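Local atomic coordinates of lysine/ornithine decarboxylase (Vibrio vulnificus, PDB entry 2PLJ), a protein that catalyses the decarboxylation of lysine and of ornithine, the latter giving putrescine, with the help of a pyridoxal phosphate cofactor. Residues L169-F174 with G210-V215; A228-R233 with L278-E283; L247-I252 with H286-P291. One frame throughout, in Å; residues are numbered along the deposited sequence.

Interaction 1. Residues L169-F174 with G210-V215; sequences LVRLSF and GLSFHV. With P3T ((4-{[(4-aminobutyl)amino]methyl}-5-hydroxy-6-methylpyridin-3-yl)methyl dihydrogen phosphate), chain D.
Backbone hydrogen bonds join Leu-169 to Arg-171 with Gly-210 to Ser-212 as parallel neighbours: Val-170 N gives to Gly-210 O at 2.9 Å, Ser-212 N to Val-170 O, and Leu-172 N to Ser-212 O. At the backbone angles of Gly-210 a CB would collide with the preceding carbonyl O, and Leu-169 CD2 lies against its main chain, 3.8 Å from Gly-210 N. Both strands belong to the parallel beta/alpha barrel of this decarboxylase family. Apolar contacts fill the side facing helix 191-203, where Leu-211 CD2 meets Leu-172 CD1 at 3.9 Å and also Val-170 CB. The aromatic pair is edge-to-face and offset: the edge of Phe-174 is turned to the face of Phe-213, planes 76° apart and centroids 5.9 Å. A water accepts from Arg-171 NE and His-214 N and donates to Leu-172 O. At the cofactor adduct, Arg-171, extended with CG anti to the backbone N (chi1 176°), passes beside His-214; His-214 CB sits over one guanidinium face, and Arg-171 NH1 comes within 3.5 Å of P3T CAA. The His-214 imidazole turns a face to P3T CAR, while its NE2 makes a weak hydrogen bond to P3T OAP, 3.3 Å.

Interaction 2. Residues A228-R233 with L278-E283; sequences AIHTCR and LSLLPE
Ile-229 and Leu-278 make the tight end of this contact. Their side chains cross at about a right angle, with Ile-229 CD1 3.8 Å from Leu-278 CD2 and the other branch, Ile-229 CG2, resting on that same methyl at 4.1 Å. One helical turn later Arg-233 CB meets Leu-281 CD2 at 4.0 Å, so the aliphatic root of the arginine prolongs the apolar seam. Leu-281 also reaches Leu-250 and Val-287 of the sheet beneath. The other side is the solvent side: it is more polar, with exposed Leu-280 and the partly exposed His-230 and Arg-233, and no hydrogen bond crosses between the segments. Arg-233 leaves the helix with CG anti to the backbone N, then bends at its third torsion (chi3 49°), which swings the head across Leu-280: Arg-233 CD lies 3.3 Å from Leu-280 O, and Leu-280 CB sits over one guanidinium face, 3.7 Å from Arg-233 NE. At the end of that head, Arg-233 NH1 forms a salt bridge with Glu-237 OE2, one turn further along the same helix. Leu-280 CD1 reaches obliquely to His-230 CE1 at 3.9 Å. The backbone that presents these leucines is a type I beta turn, with Leu-281 N bonded to Leu-278 O. The contact thus sets helix 223-241 against the turn that follows helix 267-278, and so ties together two successive outer helices of a beta/alpha barrel.

Interaction 3. Residues L247-I252 with H286-P291; sequences LSTLDI and HVLAEP. With P3T ((4-{[(4-aminobutyl)amino]methyl}-5-hydroxy-6-methylpyridin-3-yl)methyl dihydrogen phosphate), chain D.
Ser-248 O is gripped twice by His-286: the backbone N donates to it at 2.9 Å, and the ring ND1 adds a weak bond of 3.3 Å, well off straight with an N-H...O angle of 123°. The ring can fold back this way because His-286 CG stands between its backbone N and carbonyl carbon (chi1 76°). There it lies beside Thr-249, whose CG2 sits over one face of the imidazole, toward the rim, while Thr-249 OG1 comes within 3.1 Å of His-286 CE1. That hydroxyl in turn donates to Ser-248 OG. From here the strands run parallel: Leu-250 N bonds His-286 O, Leu-288 N bonds Leu-250 O, and Ile-252 N bonds Leu-288 O. They are the first and last members of a beta-alpha-beta unit whose helix is 267-278, and neighbours in the barrel. Thr-249 CG2 packs on Leu-288 CG at 3.7 Å, and where strand 249-251 has ended Ile-252 CG1 lies on Ala-289 CB, also 3.7 Å.

Toward the cofactor adduct the chemistry turns acidic. Asp-251 meets the extended Glu-290 crosswise, their carboxylate planes 86° apart; the 2.4 Å between Asp-251 OD2 and Glu-290 OE1 is so short that its exact bonding is doubtful. Asp-251 OD1 accepts from Gly-253 N, which helps fix the rotation of that carboxylate. The other oxygen of the glutamate, Glu-290 OE2, lies 2.7 Å from P3T NAO, the pyridine nitrogen. Lying behind Glu-290 as seen from the adduct, Asp-251 probably helps to place that glutamate, and an acid at the pyridine nitrogen is consistent with the family's use of the ring as an electron sink during decarboxylation.

Strands 167-171, 207-212, 249-251 and 286-289 stand next to one another in the barrel, so interactions 1 and 3, with centres about 9 Å apart, are continuous: Leu-211 O lies 2.8 Å from Asp-251 N, a probable hydrogen bond. Interaction 2 lies outside these strands. Its helix touches interaction 1 where Phe-213 CZ meets Ala-228 CB at 3.5 Å, and interaction 3 where Cys-232 CB meets Leu-250 CD1 at 3.7 Å; its turn meets interaction 3 where Leu-278 CD2 lies 3.9 Å from Val-287 CG1. Only interactions 1 and 3 of the three touch P3T, through Arg-171 and His-214 on one strand pair and Glu-290 and Pro-291 on the other, while Gly-255, Gly-292 and Arg-293 supply backbone N-H groups.

Interaction 1. Residues L169-F174 with G210-V215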
# COMPACT_ATOMS: atom_id res chain seq x y z
N LEU A 169 26.23 9.26 -13.15
CA LEU A 169 25.33 9.58 -14.27
C LEU A 169 24.55 10.82 -13.86
O LEU A 169 24.00 10.88 -12.74
CB LEU A 169 24.36 8.42 -14.55
CG LEU A 169 25.00 7.14 -15.10
CD1 LEU A 169 24.01 5.95 -14.99
CD2 LEU A 169 25.50 7.33 -16.53
N VAL A 170 24.47 11.80 -14.77
CA VAL A 170 23.70 13.01 -14.50
C VAL A 170 22.34 12.85 -15.16
O VAL A 170 22.26 12.63 -16.36
CB VAL A 170 24.39 14.30 -15.06
CG1 VAL A 170 23.54 15.51 -14.70
CG2 VAL A 170 25.80 14.42 -14.48
N ARG A 171 21.28 12.89 -14.35
CA ARG A 171 19.95 12.59 -14.83
C ARG A 171 19.28 13.88 -15.28
O ARG A 171 19.21 14.85 -14.50
CB ARG A 171 19.09 11.92 -13.74
CG ARG A 171 17.65 11.68 -14.24
CD ARG A 171 16.93 10.73 -13.31
NE ARG A 171 15.51 10.68 -13.61
CZ ARG A 171 14.61 9.93 -12.95
NH1 ARG A 171 14.99 9.09 -11.98
NH2 ARG A 171 13.31 10.00 -13.28
N LEU A 172 18.81 13.88 -16.52
CA LEU A 172 18.08 15.03 -17.10
C LEU A 172 16.58 14.76 -17.12
O LEU A 172 16.15 13.61 -17.19
CB LEU A 172 18.56 15.31 -18.53
CG LEU A 172 19.89 16.04 -18.71
CD1 LEU A 172 21.05 15.17 -18.27
CD2 LEU A 172 20.12 16.53 -20.14
N SER A 173 15.80 15.84 -17.05
CA SER A 173 14.38 15.77 -17.40
C SER A 173 14.07 16.86 -18.43
O SER A 173 14.75 17.88 -18.51
CB SER A 173 13.50 15.88 -16.15
OG SER A 173 13.44 17.21 -15.67
N PHE A 174 13.02 16.65 -19.21
CA PHE A 174 12.73 17.52 -20.34
C PHE A 174 11.36 18.19 -20.22
O PHE A 174 11.19 19.26 -20.76
CB PHE A 174 12.84 16.73 -21.65
CG PHE A 174 14.02 15.81 -21.68
CD1 PHE A 174 13.91 14.53 -21.14
CD2 PHE A 174 15.25 16.26 -22.15
CE1 PHE A 174 15.02 13.69 -21.10
CE2 PHE A 174 16.36 15.41 -22.14
CZ PHE A 174 16.24 14.14 -21.61
N GLY A 210 28.38 9.70 -17.43
CA GLY A 210 27.55 10.07 -18.56
C GLY A 210 26.23 10.67 -18.12
O GLY A 210 26.15 11.28 -17.04
N LEU A 211 25.21 10.48 -18.96
CA LEU A 211 23.87 11.05 -18.75
C LEU A 211 22.82 9.95 -18.64
O LEU A 211 22.99 8.85 -19.17
CB LEU A 211 23.49 11.98 -19.91
CG LEU A 211 24.46 13.10 -20.28
CD1 LEU A 211 23.89 13.93 -21.46
CD2 LEU A 211 24.70 13.99 -19.09
N SER A 212 21.71 10.27 -17.97
CA SER A 212 20.59 9.33 -17.91
C SER A 212 19.29 10.09 -17.96
O SER A 212 19.24 11.30 -17.71
CB SER A 212 20.65 8.48 -16.64
OG SER A 212 20.29 9.24 -15.50
N PHE A 213 18.22 9.38 -18.29
CA PHE A 213 16.90 9.96 -18.15
C PHE A 213 15.90 8.82 -17.97
O PHE A 213 16.24 7.65 -18.22
CB PHE A 213 16.53 10.80 -19.38
CG PHE A 213 16.48 10.00 -20.68
CD1 PHE A 213 15.35 9.19 -20.97
CD2 PHE A 213 17.53 10.07 -21.60
CE1 PHE A 213 15.31 8.44 -22.17
CE2 PHE A 213 17.51 9.34 -22.79
CZ PHE A 213 16.40 8.55 -23.11
N HIS A 214 14.68 9.17 -17.58
CA HIS A 214 13.60 8.16 -17.47
C HIS A 214 12.34 8.86 -17.90
O HIS A 214 11.92 9.84 -17.25
CB HIS A 214 13.48 7.60 -16.04
CG HIS A 214 12.46 6.50 -15.93
ND1 HIS A 214 11.25 6.67 -15.31
CD2 HIS A 214 12.50 5.22 -16.35
CE1 HIS A 214 10.57 5.53 -15.36
NE2 HIS A 214 11.31 4.63 -15.99
N VAL A 215 11.80 8.45 -19.04
CA VAL A 215 10.66 9.17 -19.63
C VAL A 215 9.33 8.90 -18.92
O VAL A 215 8.31 9.57 -19.19
CB VAL A 215 10.55 8.97 -21.17
CG1 VAL A 215 11.80 9.55 -21.88
CG2 VAL A 215 10.34 7.55 -21.56
OAE P3T D . 10.55 -0.13 -16.92
PAU P3T D . 9.65 0.54 -15.80
OAF P3T D . 9.21 -0.55 -14.72
OAC P3T D . 8.45 1.32 -16.32
OAP P3T D . 10.51 1.59 -14.92
CAM P3T D . 11.69 1.07 -14.18
CAS P3T D . 12.43 2.32 -13.66
CAH P3T D . 13.68 2.51 -14.26
NAO P3T D . 14.42 3.57 -13.91
CAQ P3T D . 14.00 4.48 -13.04
CAA P3T D . 14.90 5.70 -12.72
CAR P3T D . 12.73 4.36 -12.43
OAD P3T D . 12.34 5.29 -11.55
CAT P3T D . 11.91 3.26 -12.76
CAG P3T D . 10.65 3.10 -12.10
NAN P3T D . 10.03 4.15 -11.59
CAL P3T D . 8.74 4.16 -10.84
CAK P3T D . 7.63 3.35 -11.54
CAJ P3T D . 6.40 3.38 -10.59
CAI P3T D . 5.23 2.60 -11.18
NAB P3T D . 3.98 2.79 -10.40
O HOH W 1 14.51 11.77 -16.25

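Interaction 2. Residues A228-R233 with L278-E283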
# COMPACT_ATOMS: atom_id res chain seq x y z
N ALA A 228 14.52 12.78 -26.02
CA ALA A 228 15.47 12.72 -24.92
C ALA A 228 16.87 12.38 -25.42
O ALA A 228 17.85 13.00 -25.01
CB ALA A 228 15.01 11.70 -23.84
N ILE A 229 16.96 11.41 -26.32
CA ILE A 229 18.25 10.97 -26.85
C ILE A 229 18.95 12.10 -27.63
O ILE A 229 20.15 12.39 -27.42
CB ILE A 229 18.11 9.68 -27.69
CG1 ILE A 229 17.72 8.49 -26.78
CG2 ILE A 229 19.41 9.39 -28.46
CD1 ILE A 229 17.15 7.27 -27.51
N HIS A 230 18.18 12.78 -28.48
CA HIS A 230 18.71 13.94 -29.20
C HIS A 230 19.23 14.99 -28.21
O HIS A 230 20.33 15.49 -28.37
CB HIS A 230 17.66 14.59 -30.09
CG HIS A 230 17.22 13.76 -31.26
ND1 HIS A 230 18.07 12.91 -31.93
CD2 HIS A 230 16.03 13.70 -31.91
CE1 HIS A 230 17.41 12.34 -32.93
NE2 HIS A 230 16.17 12.80 -32.93
N THR A 231 18.45 15.28 -27.16
CA THR A 231 18.88 16.30 -26.20
C THR A 231 20.16 15.91 -25.47
O THR A 231 21.10 16.72 -25.39
CB THR A 231 17.75 16.68 -25.25
OG1 THR A 231 16.74 17.34 -26.02
CG2 THR A 231 18.26 17.66 -24.18
N CYS A 232 20.22 14.66 -25.01
CA CYS A 232 21.42 14.14 -24.39
C CYS A 232 22.62 14.21 -25.33
O CYS A 232 23.72 14.58 -24.90
CB CYS A 232 21.19 12.72 -23.87
SG CYS A 232 20.08 12.78 -22.46
N ARG A 233 22.41 13.85 -26.60
CA ARG A 233 23.48 13.92 -27.60
C ARG A 233 24.03 15.34 -27.73
O ARG A 233 25.24 15.54 -27.78
CB ARG A 233 23.00 13.41 -28.96
CG ARG A 233 24.10 13.45 -30.03
CD ARG A 233 23.68 12.71 -31.29
NE ARG A 233 22.36 13.12 -31.74
CZ ARG A 233 22.11 14.21 -32.47
NH1 ARG A 233 23.11 15.02 -32.84
NH2 ARG A 233 20.87 14.49 -32.83
N LEU A 278 19.72 6.51 -31.36
CA LEU A 278 20.96 6.08 -30.73
C LEU A 278 22.11 6.02 -31.70
O LEU A 278 23.27 6.29 -31.33
CB LEU A 278 20.75 4.69 -30.09
CG LEU A 278 19.85 4.67 -28.84
CD1 LEU A 278 19.66 3.23 -28.36
CD2 LEU A 278 20.46 5.51 -27.71
N SER A 279 21.79 5.66 -32.93
CA SER A 279 22.78 5.55 -34.01
C SER A 279 23.49 6.88 -34.30
O SER A 279 24.57 6.90 -34.92
CB SER A 279 22.12 4.98 -35.27
OG SER A 279 21.54 6.00 -36.06
N LEU A 280 22.89 7.99 -33.88
CA LEU A 280 23.50 9.30 -34.12
C LEU A 280 24.57 9.65 -33.10
O LEU A 280 25.33 10.60 -33.30
CB LEU A 280 22.44 10.40 -34.18
CG LEU A 280 21.43 10.27 -35.33
CD1 LEU A 280 20.34 11.33 -35.25
CD2 LEU A 280 22.13 10.32 -36.69
N LEU A 281 24.63 8.87 -32.00
CA LEU A 281 25.64 9.07 -30.96
C LEU A 281 27.05 8.74 -31.48
O LEU A 281 27.19 7.92 -32.40
CB LEU A 281 25.35 8.21 -29.72
CG LEU A 281 24.07 8.50 -28.91
CD1 LEU A 281 23.72 7.28 -28.06
CD2 LEU A 281 24.22 9.74 -28.04
N PRO A 282 28.08 9.38 -30.91
CA PRO A 282 29.46 8.99 -31.20
C PRO A 282 29.66 7.50 -30.91
O PRO A 282 29.00 6.93 -30.01
CB PRO A 282 30.30 9.81 -30.22
CG PRO A 282 29.47 10.94 -29.85
CD PRO A 282 28.03 10.48 -29.93
N GLU A 283 30.57 6.88 -31.67
CA GLU A 283 30.83 5.45 -31.53
C GLU A 283 31.44 5.14 -30.17
O GLU A 283 31.35 4.02 -29.71
CB GLU A 283 31.78 4.96 -32.64
CG GLU A 283 31.42 5.42 -34.05
CD GLU A 283 32.09 6.73 -34.46
OE1 GLU A 283 31.86 7.79 -33.81
OE2 GLU A 283 32.84 6.71 -35.47

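Interaction 3. Residues L247-I252 with H286-P291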
# COMPACT_ATOMS: atom_id res chain seq x y z
N LEU A 247 31.84 12.40 -22.37
CA LEU A 247 30.99 11.44 -21.63
C LEU A 247 30.94 10.08 -22.31
O LEU A 247 30.83 9.99 -23.55
CB LEU A 247 29.58 11.99 -21.46
CG LEU A 247 29.49 13.38 -20.80
CD1 LEU A 247 28.03 13.69 -20.46
CD2 LEU A 247 30.38 13.47 -19.56
N SER A 248 31.04 9.02 -21.51
CA SER A 248 31.15 7.67 -22.06
C SER A 248 29.83 6.93 -22.22
O SER A 248 29.75 5.97 -22.99
CB SER A 248 32.12 6.82 -21.21
OG SER A 248 31.51 6.44 -19.98
N THR A 249 28.79 7.38 -21.52
CA THR A 249 27.58 6.54 -21.32
C THR A 249 26.29 7.35 -21.45
O THR A 249 26.23 8.48 -20.96
CB THR A 249 27.63 5.89 -19.93
OG1 THR A 249 28.89 5.22 -19.74
CG2 THR A 249 26.46 4.91 -19.69
N LEU A 250 25.29 6.75 -22.12
CA LEU A 250 23.91 7.23 -22.10
C LEU A 250 23.05 6.12 -21.54
O LEU A 250 23.09 4.99 -22.05
CB LEU A 250 23.41 7.58 -23.50
CG LEU A 250 21.98 8.11 -23.50
CD1 LEU A 250 21.89 9.35 -22.57
CD2 LEU A 250 21.52 8.44 -24.93
N ASP A 251 22.28 6.44 -20.51
CA ASP A 251 21.36 5.47 -19.89
C ASP A 251 19.94 5.96 -20.21
O ASP A 251 19.57 7.05 -19.75
CB ASP A 251 21.64 5.46 -18.38
CG ASP A 251 20.65 4.65 -17.57
OD1 ASP A 251 19.59 4.21 -18.09
OD2 ASP A 251 20.96 4.47 -16.36
N ILE A 252 19.18 5.20 -21.01
CA ILE A 252 17.87 5.65 -21.50
C ILE A 252 16.67 5.29 -20.59
O ILE A 252 15.51 5.48 -20.96
CB ILE A 252 17.59 5.19 -22.96
CG1 ILE A 252 17.51 3.65 -23.03
CG2 ILE A 252 18.67 5.76 -23.92
CD1 ILE A 252 16.93 3.12 -24.34
N HIS A 286 28.56 4.25 -25.07
CA HIS A 286 27.75 3.06 -24.99
C HIS A 286 26.50 3.31 -24.18
O HIS A 286 26.40 4.29 -23.41
CB HIS A 286 28.52 1.89 -24.45
CG HIS A 286 28.74 1.94 -22.98
ND1 HIS A 286 29.67 2.77 -22.40
CD2 HIS A 286 28.20 1.20 -21.99
CE1 HIS A 286 29.67 2.56 -21.09
NE2 HIS A 286 28.77 1.63 -20.81
N VAL A 287 25.54 2.43 -24.40
CA VAL A 287 24.19 2.74 -24.02
C VAL A 287 23.68 1.67 -23.05
O VAL A 287 23.93 0.49 -23.25
CB VAL A 287 23.27 2.84 -25.26
CG1 VAL A 287 21.83 3.22 -24.86
CG2 VAL A 287 23.85 3.88 -26.26
N LEU A 288 22.97 2.14 -22.02
CA LEU A 288 22.32 1.29 -20.98
C LEU A 288 20.82 1.55 -20.99
O LEU A 288 20.36 2.63 -21.43
CB LEU A 288 22.81 1.68 -19.55
CG LEU A 288 24.27 1.96 -19.24
CD1 LEU A 288 24.48 2.22 -17.79
CD2 LEU A 288 25.18 0.76 -19.73
N ALA A 289 20.03 0.60 -20.48
CA ALA A 289 18.63 0.91 -20.15
C ALA A 289 18.31 0.24 -18.84
O ALA A 289 19.08 -0.63 -18.38
CB ALA A 289 17.67 0.42 -21.24
N GLU A 290 17.15 0.59 -18.29
CA GLU A 290 16.75 0.19 -16.93
C GLU A 290 15.32 -0.41 -16.96
O GLU A 290 14.42 0.08 -16.24
CB GLU A 290 16.75 1.40 -15.98
CG GLU A 290 18.12 2.07 -15.75
CD GLU A 290 18.01 3.50 -15.20
OE1 GLU A 290 19.07 4.11 -14.93
OE2 GLU A 290 16.89 4.03 -15.00
N PRO A 291 15.10 -1.46 -17.78
CA PRO A 291 13.74 -1.96 -17.91
C PRO A 291 13.30 -2.64 -16.60
O PRO A 291 14.09 -3.36 -15.97
CB PRO A 291 13.84 -2.99 -19.05
CG PRO A 291 15.31 -3.50 -18.97
CD PRO A 291 16.09 -2.25 -18.56
OAE P3T D . 10.55 -0.13 -16.92
PAU P3T D . 9.65 0.54 -15.80
OAF P3T D . 9.21 -0.55 -14.72
OAC P3T D . 8.45 1.32 -16.32
OAP P3T D . 10.51 1.59 -14.92
CAM P3T D . 11.69 1.07 -14.18
CAS P3T D . 12.43 2.32 -13.66
CAH P3T D . 13.68 2.51 -14.26
NAO P3T D . 14.42 3.57 -13.91
CAQ P3T D . 14.00 4.48 -13.04
CAA P3T D . 14.90 5.70 -12.72
CAR P3T D . 12.73 4.36 -12.43
OAD P3T D . 12.34 5.29 -11.55
CAT P3T D . 11.91 3.26 -12.76
CAG P3T D . 10.65 3.10 -12.10
NAN P3T D . 10.03 4.15 -11.59
CAL P3T D . 8.74 4.16 -10.84
CAK P3T D . 7.63 3.35 -11.54
CAJ P3T D . 6.40 3.38 -10.59
CAI P3T D . 5.23 2.60 -11.18
NAB P3T D . 3.98 2.79 -10.40